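Local coordinates for titin (Homo sapiens, PDB 5JDD), which probably serves as an elastic structural protein of the muscle sarcomere, these tandem immunoglobulin domains belonging to its extensible I-band region, at residues 34-39 with 58-63; 101-106 with 201-206; 187-192 with 237-242. One frame throughout, in Å; residues are numbered along the deposited sequence.

Interaction 1 (34-39 with 58-63); sequences VKWFHK and HKLMLQ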
loop_
_atom_site.group_PDB
_atom_site.type_symbol
_atom_site.label_atom_id
_atom_site.label_comp_id
_atom_site.label_asym_id
_atom_site.label_seq_id
_atom_site.Cartn_x
_atom_site.Cartn_y
_atom_site.Cartn_z
ATOM N N VAL A 34 27.852 -30.308 29.525
ATOM C CA VAL A 34 28.132 -29.486 28.352
ATOM C C VAL A 34 28.108 -28.015 28.712
ATOM O O VAL A 34 27.527 -27.616 29.725
ATOM C CB VAL A 34 27.104 -29.711 27.227
ATOM C CG1 VAL A 34 27.130 -31.150 26.762
ATOM C CG2 VAL A 34 25.703 -29.315 27.688
ATOM N N LYS A 35 28.783 -27.211 27.899
ATOM C CA LYS A 35 28.699 -25.760 27.994
ATOM C C LYS A 35 28.431 -25.189 26.614
ATOM O O LYS A 35 28.854 -25.761 25.611
ATOM C CB LYS A 35 30.005 -25.169 28.530
ATOM C CG LYS A 35 30.249 -25.436 30.005
ATOM C CD LYS A 35 31.571 -24.830 30.455
ATOM C CE LYS A 35 31.768 -25.005 31.950
ATOM N NZ LYS A 35 33.064 -24.444 32.431
ATOM N N TRP A 36 27.736 -24.058 26.564
ATOM C CA TRP A 36 27.532 -23.340 25.312
ATOM C C TRP A 36 28.119 -21.940 25.410
ATOM O O TRP A 36 28.055 -21.307 26.476
ATOM C CB TRP A 36 26.044 -23.227 24.992
ATOM C CG TRP A 36 25.372 -24.523 24.703
ATOM C CD1 TRP A 36 24.821 -25.380 25.612
ATOM C CD2 TRP A 36 25.170 -25.117 23.413
ATOM N NE1 TRP A 36 24.275 -26.464 24.964
ATOM C CE2 TRP A 36 24.477 -26.326 23.616
ATOM C CE3 TRP A 36 25.498 -24.731 22.106
ATOM C CZ2 TRP A 36 24.105 -27.162 22.557
ATOM C CZ3 TRP A 36 25.124 -25.557 21.053
ATOM C CH2 TRP A 36 24.437 -26.765 21.289
ATOM N N PHE A 37 28.691 -21.464 24.301
ATOM C CA PHE A 37 29.299 -20.129 24.232
ATOM C C PHE A 37 28.806 -19.309 23.046
ATOM O O PHE A 37 28.545 -19.852 21.971
ATOM C CB PHE A 37 30.819 -20.253 24.129
ATOM C CG PHE A 37 31.475 -20.818 25.361
ATOM C CD1 PHE A 37 31.521 -22.187 25.579
ATOM C CD2 PHE A 37 32.058 -19.971 26.293
ATOM C CE1 PHE A 37 32.130 -22.705 26.717
ATOM C CE2 PHE A 37 32.672 -20.481 27.434
ATOM C CZ PHE A 37 32.704 -21.844 27.644
ATOM N N HIS A 38 28.695 -17.996 23.244
ATOM C CA HIS A 38 28.382 -17.064 22.164
ATOM C C HIS A 38 29.170 -15.802 22.468
ATOM O O HIS A 38 29.179 -15.344 23.610
ATOM C CB HIS A 38 26.878 -16.791 22.140
ATOM C CG HIS A 38 26.441 -15.766 21.135
ATOM N ND1 HIS A 38 26.554 -15.949 19.773
ATOM C CD2 HIS A 38 25.833 -14.568 21.302
ATOM C CE1 HIS A 38 26.055 -14.897 19.144
ATOM N NE2 HIS A 38 25.615 -14.043 20.052
ATOM N N LYS A 39 29.844 -15.261 21.456
ATOM C CA LYS A 39 30.726 -14.101 21.639
ATOM C C LYS A 39 31.719 -14.289 22.790
ATOM O O LYS A 39 31.955 -13.364 23.577
ATOM C CB LYS A 39 29.909 -12.819 21.821
ATOM C CG LYS A 39 29.097 -12.440 20.589
ATOM C CD LYS A 39 28.317 -11.153 20.808
ATOM C CE LYS A 39 27.271 -10.955 19.721
ATOM N NZ LYS A 39 26.235 -9.943 20.091
ATOM N N HIS A 58 21.830 -32.731 23.995
ATOM C CA HIS A 58 21.960 -31.441 24.655
ATOM C C HIS A 58 21.505 -30.339 23.720
ATOM O O HIS A 58 22.012 -30.205 22.597
ATOM C CB HIS A 58 23.406 -31.233 25.088
ATOM C CG HIS A 58 23.923 -32.347 25.931
ATOM N ND1 HIS A 58 23.694 -32.417 27.289
ATOM C CD2 HIS A 58 24.601 -33.472 25.602
ATOM C CE1 HIS A 58 24.236 -33.523 27.765
ATOM N NE2 HIS A 58 24.793 -34.181 26.763
ATOM N N LYS A 59 20.527 -29.571 24.182
ATOM C CA LYS A 59 19.961 -28.492 23.385
ATOM C C LYS A 59 20.149 -27.128 24.030
ATOM O O LYS A 59 20.083 -26.986 25.254
ATOM C CB LYS A 59 18.471 -28.743 23.134
ATOM C CG LYS A 59 18.189 -30.099 22.531
ATOM C CD LYS A 59 16.721 -30.474 22.634
ATOM C CE LYS A 59 15.853 -29.500 21.871
ATOM N NZ LYS A 59 14.458 -30.003 21.718
ATOM N N LEU A 60 20.403 -26.132 23.186
ATOM C CA LEU A 60 20.332 -24.724 23.550
ATOM C C LEU A 60 19.172 -24.125 22.777
ATOM O O LEU A 60 19.171 -24.127 21.545
ATOM C CB LEU A 60 21.620 -24.005 23.165
ATOM C CG LEU A 60 21.578 -22.476 23.204
ATOM C CD1 LEU A 60 21.306 -21.985 24.611
ATOM C CD2 LEU A 60 22.889 -21.902 22.683
ATOM N N MET A 61 18.176 -23.636 23.500
ATOM C CA MET A 61 17.014 -23.021 22.879
ATOM C C MET A 61 17.084 -21.515 23.067
ATOM O O MET A 61 17.358 -21.020 24.166
ATOM C CB MET A 61 15.733 -23.592 23.490
ATOM C CG MET A 61 15.642 -25.117 23.424
ATOM S SD MET A 61 14.189 -25.729 24.303
ATOM C CE MET A 61 14.597 -27.464 24.464
ATOM N N LEU A 62 16.856 -20.788 21.983
ATOM C CA LEU A 62 16.870 -19.336 22.012
ATOM C C LEU A 62 15.469 -18.846 21.695
ATOM O O LEU A 62 14.926 -19.110 20.612
ATOM C CB LEU A 62 17.864 -18.780 20.993
ATOM C CG LEU A 62 19.254 -19.420 20.948
ATOM C CD1 LEU A 62 20.070 -18.852 19.794
ATOM C CD2 LEU A 62 19.973 -19.206 22.243
ATOM N N GLN A 63 14.887 -18.121 22.637
ATOM C CA GLN A 63 13.503 -17.700 22.506
ATOM C C GLN A 63 13.419 -16.251 22.052
ATOM O O GLN A 63 14.222 -15.419 22.474
ATOM C CB GLN A 63 12.770 -17.922 23.832
ATOM C CG GLN A 63 12.813 -19.383 24.272
ATOM C CD GLN A 63 12.389 -19.592 25.709
ATOM O OE1 GLN A 63 11.589 -20.480 26.004
ATOM N NE2 GLN A 63 12.935 -18.789 26.616
HETATM O O HOH W 1 22.415 -28.034 26.592
#
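W36 and L60 meet in the core of an immunoglobulin I-set beta sandwich, where strand 35-38 of one sheet faces strand 57-62 of the other. The axes of the short segments 35-38 and 58-62 come within 8.8 Å and run 37° from parallel, and side chains rather than direct hydrogen bonds join them. L60 CB lies over one face of the indole, 3.8 Å from the centroid of the W36 five-membered ring, in a CH-pi contact. Its branch L60 CD2 continues toward the six-membered ring and passes 3.9 Å from W36 CE3. F23, V25, L51 and A75 also pack on this tryptophan, a buried aromatic at the position of the classic immunoglobulin core tryptophan. Further along, in one of its two modelled conformers V34 covers the H58 imidazole: CG1, set anti to the carbonyl carbon (chi1 -61°), stands 3.5 Å from the ring centroid and 10° off its normal. A hydrogen bond between H58 ND1 and S53 OG restrains the rotation of that ring. The rim of the indole turns to the opposing backbone, with H58 O near W36 CZ2 in the ring plane. One water completes the link, accepting from W36 NE1 at 2.9 Å and donating to K59 O at 2.9 Å.

Interaction 2 (101-106 with 201-206); sequences EVPETK and VNYEGI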
loop_
_atom_site.group_PDB
_atom_site.type_symbol
_atom_site.label_atom_id
_atom_site.label_comp_id
_atom_site.label_asym_id
_atom_site.label_seq_id
_atom_site.Cartn_x
_atom_site.Cartn_y
_atom_site.Cartn_z
ATOM N N GLU A 101 1.891 12.068 -9.182
ATOM C CA GLU A 101 0.925 13.138 -9.378
ATOM C C GLU A 101 -0.277 12.534 -10.077
ATOM O O GLU A 101 -0.122 11.840 -11.090
ATOM C CB GLU A 101 1.486 14.235 -10.272
ATOM C CG GLU A 101 2.645 15.010 -9.707
ATOM C CD GLU A 101 2.966 16.195 -10.592
ATOM O OE1 GLU A 101 2.379 16.270 -11.694
ATOM O OE2 GLU A 101 3.783 17.045 -10.191
ATOM N N VAL A 102 -1.471 12.802 -9.550
ATOM C CA VAL A 102 -2.704 12.218 -10.069
ATOM C C VAL A 102 -3.756 13.311 -10.171
ATOM O O VAL A 102 -3.967 14.060 -9.213
ATOM C CB VAL A 102 -3.241 11.129 -9.123
ATOM C CG1 VAL A 102 -4.522 10.542 -9.674
ATOM C CG2 VAL A 102 -2.223 10.018 -8.957
ATOM N N PRO A 103 -4.433 13.419 -11.327
ATOM C CA PRO A 103 -5.491 14.433 -11.412
ATOM C C PRO A 103 -6.621 14.141 -10.437
ATOM O O PRO A 103 -6.973 12.961 -10.239
ATOM C CB PRO A 103 -6.006 14.292 -12.849
ATOM C CG PRO A 103 -4.847 13.706 -13.597
ATOM C CD PRO A 103 -4.163 12.778 -12.625
ATOM N N GLU A 104 -7.194 15.196 -9.864
ATOM C CA GLU A 104 -8.341 15.025 -8.982
ATOM C C GLU A 104 -9.437 14.227 -9.679
ATOM O O GLU A 104 -9.615 14.319 -10.902
ATOM C CB GLU A 104 -8.865 16.370 -8.470
ATOM C CG GLU A 104 -9.239 17.323 -9.570
ATOM C CD GLU A 104 -9.717 18.684 -9.065
ATOM O OE1 GLU A 104 -9.714 19.633 -9.869
ATOM O OE2 GLU A 104 -10.122 18.813 -7.883
ATOM N N THR A 105 -10.148 13.442 -8.863
ATOM C CA THR A 105 -11.186 12.469 -9.259
ATOM C C THR A 105 -10.653 11.123 -9.763
ATOM O O THR A 105 -11.400 10.141 -9.828
ATOM C CB THR A 105 -12.262 13.011 -10.255
ATOM O OG1 THR A 105 -11.741 13.009 -11.593
ATOM C CG2 THR A 105 -12.751 14.412 -9.856
ATOM N N LYS A 106 -9.372 11.061 -10.110
ATOM C CA LYS A 106 -8.818 9.803 -10.601
ATOM C C LYS A 106 -8.216 8.969 -9.470
ATOM O O LYS A 106 -8.091 9.432 -8.342
ATOM C CB LYS A 106 -7.805 10.052 -11.727
ATOM C CG LYS A 106 -8.444 10.718 -12.952
ATOM C CD LYS A 106 -7.462 10.825 -14.112
ATOM C CE LYS A 106 -7.169 9.459 -14.721
ATOM N NZ LYS A 106 -6.260 9.588 -15.914
ATOM N N VAL A 201 -11.256 19.485 -21.377
ATOM C CA VAL A 201 -10.448 19.508 -20.151
ATOM C C VAL A 201 -9.032 19.027 -20.437
ATOM O O VAL A 201 -8.738 18.563 -21.541
ATOM C CB VAL A 201 -11.067 18.652 -19.030
ATOM C CG1 VAL A 201 -12.422 19.223 -18.606
ATOM C CG2 VAL A 201 -11.223 17.196 -19.479
ATOM N N ASN A 202 -8.147 19.130 -19.449
ATOM C CA ASN A 202 -6.748 18.757 -19.658
ATOM C C ASN A 202 -6.384 17.291 -19.397
ATOM O O ASN A 202 -5.303 16.847 -19.781
ATOM C CB ASN A 202 -5.810 19.694 -18.877
ATOM C CG ASN A 202 -6.042 19.662 -17.368
ATOM O OD1 ASN A 202 -7.100 19.251 -16.883
ATOM N ND2 ASN A 202 -5.049 20.129 -16.617
ATOM N N TYR A 203 -7.268 16.543 -18.740
ATOM C CA TYR A 203 -6.973 15.159 -18.381
ATOM C C TYR A 203 -8.076 14.206 -18.802
ATOM O O TYR A 203 -9.264 14.515 -18.683
ATOM C CB TYR A 203 -6.784 15.014 -16.867
ATOM C CG TYR A 203 -5.659 15.811 -16.250
ATOM C CD1 TYR A 203 -4.336 15.593 -16.628
ATOM C CD2 TYR A 203 -5.910 16.733 -15.246
ATOM C CE1 TYR A 203 -3.290 16.306 -16.040
ATOM C CE2 TYR A 203 -4.879 17.448 -14.649
ATOM C CZ TYR A 203 -3.571 17.237 -15.054
ATOM O OH TYR A 203 -2.542 17.944 -14.463
ATOM N N GLU A 204 -7.673 13.026 -19.261
ATOM C CA GLU A 204 -8.623 11.981 -19.599
ATOM C C GLU A 204 -9.051 11.256 -18.328
ATOM O O GLU A 204 -8.268 11.165 -17.372
ATOM C CB GLU A 204 -7.963 10.994 -20.562
ATOM C CG GLU A 204 -8.899 9.971 -21.150
ATOM C CD GLU A 204 -8.362 9.372 -22.432
ATOM O OE1 GLU A 204 -7.325 8.676 -22.374
ATOM O OE2 GLU A 204 -8.981 9.604 -23.495
ATOM N N GLY A 205 -10.286 10.762 -18.310
ATOM C CA GLY A 205 -10.723 9.846 -17.270
ATOM C C GLY A 205 -11.217 10.520 -16.009
ATOM O O GLY A 205 -11.343 9.889 -14.965
ATOM N N ILE A 206 -11.510 11.809 -16.092
ATOM C CA ILE A 206 -11.996 12.506 -14.914
ATOM C C ILE A 206 -13.500 12.318 -14.740
ATOM O O ILE A 206 -14.204 11.953 -15.686
ATOM C CB ILE A 206 -11.579 13.987 -14.934
ATOM C CG1 ILE A 206 -11.963 14.642 -16.257
ATOM C CG2 ILE A 206 -10.070 14.084 -14.780
ATOM C CD1 ILE A 206 -13.341 15.239 -16.283
#
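The type II beta turn from P103 to K106, closed by K106 N to P103 O at 3.1 Å, abuts segment 201-206, at the loop after strand 195-201 of the following immunoglobulin domain, with T105 CA 5.7 Å from I206 CA. P103 lays its pyrrolidine ring over the Y203 phenol: CG is 3.5 Å from the ring centroid and 12° off the normal, a CH-pi contact, while P103 CB reaches Y203 CD2 at 3.4 Å. N202 CG lies on the opposite face of the phenol, toward its rim, so the ring is held between the two. K106 reaches alongside the loop, its CG passing G205 O; a bend at chi3 (71°) brings NZ to E204 O, and the hydrogen bond of 2.9 Å arrives tilted 31° from the carbonyl plane. At the turn, T105 OG1 donates to E104 O at 2.6 Å, in the carbonyl plane and on a lone pair. The same hydroxyl is bonded to S207 N and lies against I206 CA and CB, tying the turn to the neighbouring domain. The E104 carboxylate bonds I178 N in the linker region. The charged ends of K106 and E204 do not pair, NZ being 6.6 Å from OE1, and E204 OE2 forms its salt bridge with K229. Between these two segments, then, the contact rests on proline-aromatic packing and on bonds to main-chain atoms, not on an ion pair.

Interaction 3 (187-192 with 237-242); sequences INAEEK and RNVHFG
N238 presents the oxygen end of its side-chain amide to K192: OD1 lies 3.4 Å from K192 CA and 3.6 Å from K192 CG. The two side chains run side by side in the same direction, and CG of N238, placed anti to the backbone N (chi1 -168°), carries the amide to that position. A second flat group, the imidazole of H240, leads away from strand 187-190. At its edge and in its plane, ND1 receives a weak hydrogen bond from G242 N within segment 237-242. The peptide carbonyl of V239 makes the direct polar link: K192 N donates to V239 O at 2.8 Å, nearly straight (176°) and in the carbonyl plane. E191 CA approaches the same oxygen at 3.5 Å in a CA-H...O contact. The hydrogen bond and the CA-H...O contact join the end of strand 187-190, an outer strand of one sheet, to the loop that follows strand 231-236 and crosses from the other sheet, at one end of the I-set sandwich. Beneath them V239 is buried. Its CG2 comes 3.5 Å from E190 O and more loosely meets A189 CB at 4.3 Å, while I195 and V262 also touch this valine. Two waters bridge the segments. One donates to K192 O at 2.8 Å and accepts from N238 N; the other accepts from F241 N and donates weakly to E191 OE1, which is also bonded to A265 N near the chain's end. No salt bridge crosses the contact. Its polar part therefore rests chiefly on main-chain groups, with a nearly linear N-H...O bond and a water bridging K192 O and N238 N, while A189 and V239 supply the apolar part.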
loop_
_atom_site.group_PDB
_atom_site.type_symbol
_atom_site.label_atom_id
_atom_site.label_comp_id
_atom_site.label_asym_id
_atom_site.label_seq_id
_atom_site.Cartn_x
_atom_site.Cartn_y
_atom_site.Cartn_z
ATOM N N ILE A 187 -25.333 29.322 -26.125
ATOM C CA ILE A 187 -26.009 28.809 -27.303
ATOM C C ILE A 187 -27.281 29.599 -27.518
ATOM O O ILE A 187 -28.094 29.763 -26.606
ATOM C CB ILE A 187 -26.322 27.306 -27.177
ATOM C CG1 ILE A 187 -25.007 26.515 -27.130
ATOM C CG2 ILE A 187 -27.172 26.836 -28.341
ATOM C CD1 ILE A 187 -25.176 25.014 -26.853
ATOM N N ASN A 188 -27.438 30.098 -28.735
ATOM C CA ASN A 188 -28.629 30.830 -29.108
ATOM C C ASN A 188 -29.391 29.983 -30.104
ATOM O O ASN A 188 -28.968 29.821 -31.256
ATOM C CB ASN A 188 -28.231 32.189 -29.685
ATOM C CG ASN A 188 -27.674 33.117 -28.621
ATOM O OD1 ASN A 188 -28.421 33.891 -28.018
ATOM N ND2 ASN A 188 -26.369 33.019 -28.355
ATOM N N ALA A 189 -30.500 29.407 -29.639
ATOM C CA ALA A 189 -31.238 28.414 -30.414
ATOM C C ALA A 189 -32.671 28.836 -30.656
ATOM O O ALA A 189 -33.155 29.802 -30.060
ATOM C CB ALA A 189 -31.218 27.073 -29.693
ATOM N N GLU A 190 -33.345 28.105 -31.539
ATOM C CA GLU A 190 -34.781 28.266 -31.743
ATOM C C GLU A 190 -35.518 27.056 -31.206
ATOM O O GLU A 190 -34.958 25.959 -31.141
ATOM C CB GLU A 190 -35.094 28.449 -33.222
ATOM C CG GLU A 190 -34.610 29.776 -33.765
ATOM C CD GLU A 190 -34.734 29.859 -35.271
ATOM O OE1 GLU A 190 -35.381 30.805 -35.761
ATOM O OE2 GLU A 190 -34.185 28.975 -35.963
ATOM N N GLU A 191 -36.763 27.265 -30.804
ATOM C CA GLU A 191 -37.633 26.180 -30.385
ATOM C C GLU A 191 -37.565 25.011 -31.383
ATOM O O GLU A 191 -37.575 25.213 -32.608
ATOM C CB GLU A 191 -39.056 26.719 -30.254
ATOM C CG GLU A 191 -40.109 25.733 -29.821
ATOM C CD GLU A 191 -41.462 26.409 -29.660
ATOM O OE1 GLU A 191 -41.482 27.633 -29.388
ATOM O OE2 GLU A 191 -42.498 25.723 -29.818
ATOM N N LYS A 192 -37.432 23.807 -30.818
ATOM C CA LYS A 192 -37.323 22.522 -31.536
ATOM C C LYS A 192 -35.919 22.156 -32.021
ATOM O O LYS A 192 -35.705 21.045 -32.508
ATOM C CB LYS A 192 -38.355 22.399 -32.671
ATOM C CG LYS A 192 -39.792 22.549 -32.209
ATOM C CD LYS A 192 -40.765 22.413 -33.366
ATOM C CE LYS A 192 -42.197 22.578 -32.876
ATOM N NZ LYS A 192 -43.169 22.697 -33.999
ATOM N N ARG A 237 -32.093 17.587 -26.936
ATOM C CA ARG A 237 -32.976 17.519 -28.098
ATOM C C ARG A 237 -34.246 18.330 -27.932
ATOM O O ARG A 237 -34.742 18.498 -26.818
ATOM C CB ARG A 237 -33.358 16.073 -28.383
ATOM C CG ARG A 237 -32.185 15.216 -28.748
ATOM C CD ARG A 237 -32.606 13.776 -28.892
ATOM N NE ARG A 237 -31.502 12.948 -29.364
ATOM C CZ ARG A 237 -31.631 11.680 -29.729
ATOM N NH1 ARG A 237 -32.822 11.098 -29.678
ATOM N NH2 ARG A 237 -30.575 10.997 -30.150
ATOM N N ASN A 238 -34.763 18.825 -29.059
ATOM C CA ASN A 238 -36.108 19.400 -29.134
ATOM C C ASN A 238 -36.323 20.480 -28.071
ATOM O O ASN A 238 -37.238 20.395 -27.250
ATOM C CB ASN A 238 -37.174 18.293 -29.019
ATOM C CG ASN A 238 -38.565 18.784 -29.387
ATOM O OD1 ASN A 238 -38.716 19.790 -30.081
ATOM N ND2 ASN A 238 -39.587 18.079 -28.915
ATOM N N VAL A 239 -35.462 21.491 -28.078
ATOM C CA VAL A 239 -35.476 22.454 -26.982
ATOM C C VAL A 239 -36.742 23.306 -26.954
ATOM O O VAL A 239 -37.367 23.590 -27.988
ATOM C CB VAL A 239 -34.215 23.351 -26.956
ATOM C CG1 VAL A 239 -32.966 22.508 -26.726
ATOM C CG2 VAL A 239 -34.090 24.155 -28.243
ATOM N N HIS A 240 -37.130 23.709 -25.754
ATOM C CA HIS A 240 -38.268 24.603 -25.586
ATOM C C HIS A 240 -37.913 25.620 -24.508
ATOM O O HIS A 240 -36.792 25.613 -23.996
ATOM C CB HIS A 240 -39.535 23.806 -25.243
ATOM C CG HIS A 240 -39.357 22.856 -24.100
ATOM N ND1 HIS A 240 -39.065 23.274 -22.819
ATOM C CD2 HIS A 240 -39.425 21.503 -24.047
ATOM C CE1 HIS A 240 -38.963 22.221 -22.025
ATOM N NE2 HIS A 240 -39.170 21.134 -22.750
ATOM N N PHE A 241 -38.860 26.486 -24.171
ATOM C CA PHE A 241 -38.645 27.529 -23.169
ATOM C C PHE A 241 -38.127 26.970 -21.850
ATOM O O PHE A 241 -37.299 27.598 -21.178
ATOM C CB PHE A 241 -39.946 28.301 -22.939
ATOM C CG PHE A 241 -39.907 29.227 -21.749
ATOM C CD1 PHE A 241 -39.360 30.505 -21.854
ATOM C CD2 PHE A 241 -40.445 28.829 -20.531
ATOM C CE1 PHE A 241 -39.341 31.359 -20.757
ATOM C CE2 PHE A 241 -40.423 29.672 -19.430
ATOM C CZ PHE A 241 -39.877 30.945 -19.546
ATOM N N GLY A 242 -38.617 25.793 -21.472
ATOM C CA GLY A 242 -38.207 25.180 -20.223
ATOM C C GLY A 242 -36.726 24.860 -20.180
ATOM O O GLY A 242 -36.132 24.770 -19.107
HETATM O O HOH W 2 -41.154 26.992 -26.165
HETATM O O HOH W 3 -34.415 18.655 -31.943
#

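Overall arrangement
Interactions 1, 2 and 3 follow one another along an extended row of three immunoglobulin domains. Interaction 1 lies inside the first domain, interaction 2 joins the second to the third, and interaction 3 closes one end of the third. Interactions 1 and 3 have centres about 92 Å apart, on opposite sides of the chain's centre, whereas the centre of interaction 2 lies about 21 Å from it. Interactions 2 and 3 are nearer, about 32 Å between centres and 16 Å between nearest atoms, and their segments alternate along the sequence. None of the three touches another. Interactions 1 and 3 thus lie within single sandwiches, while 101-106 with 201-206 spans two domains and probably influences how they are set against each other.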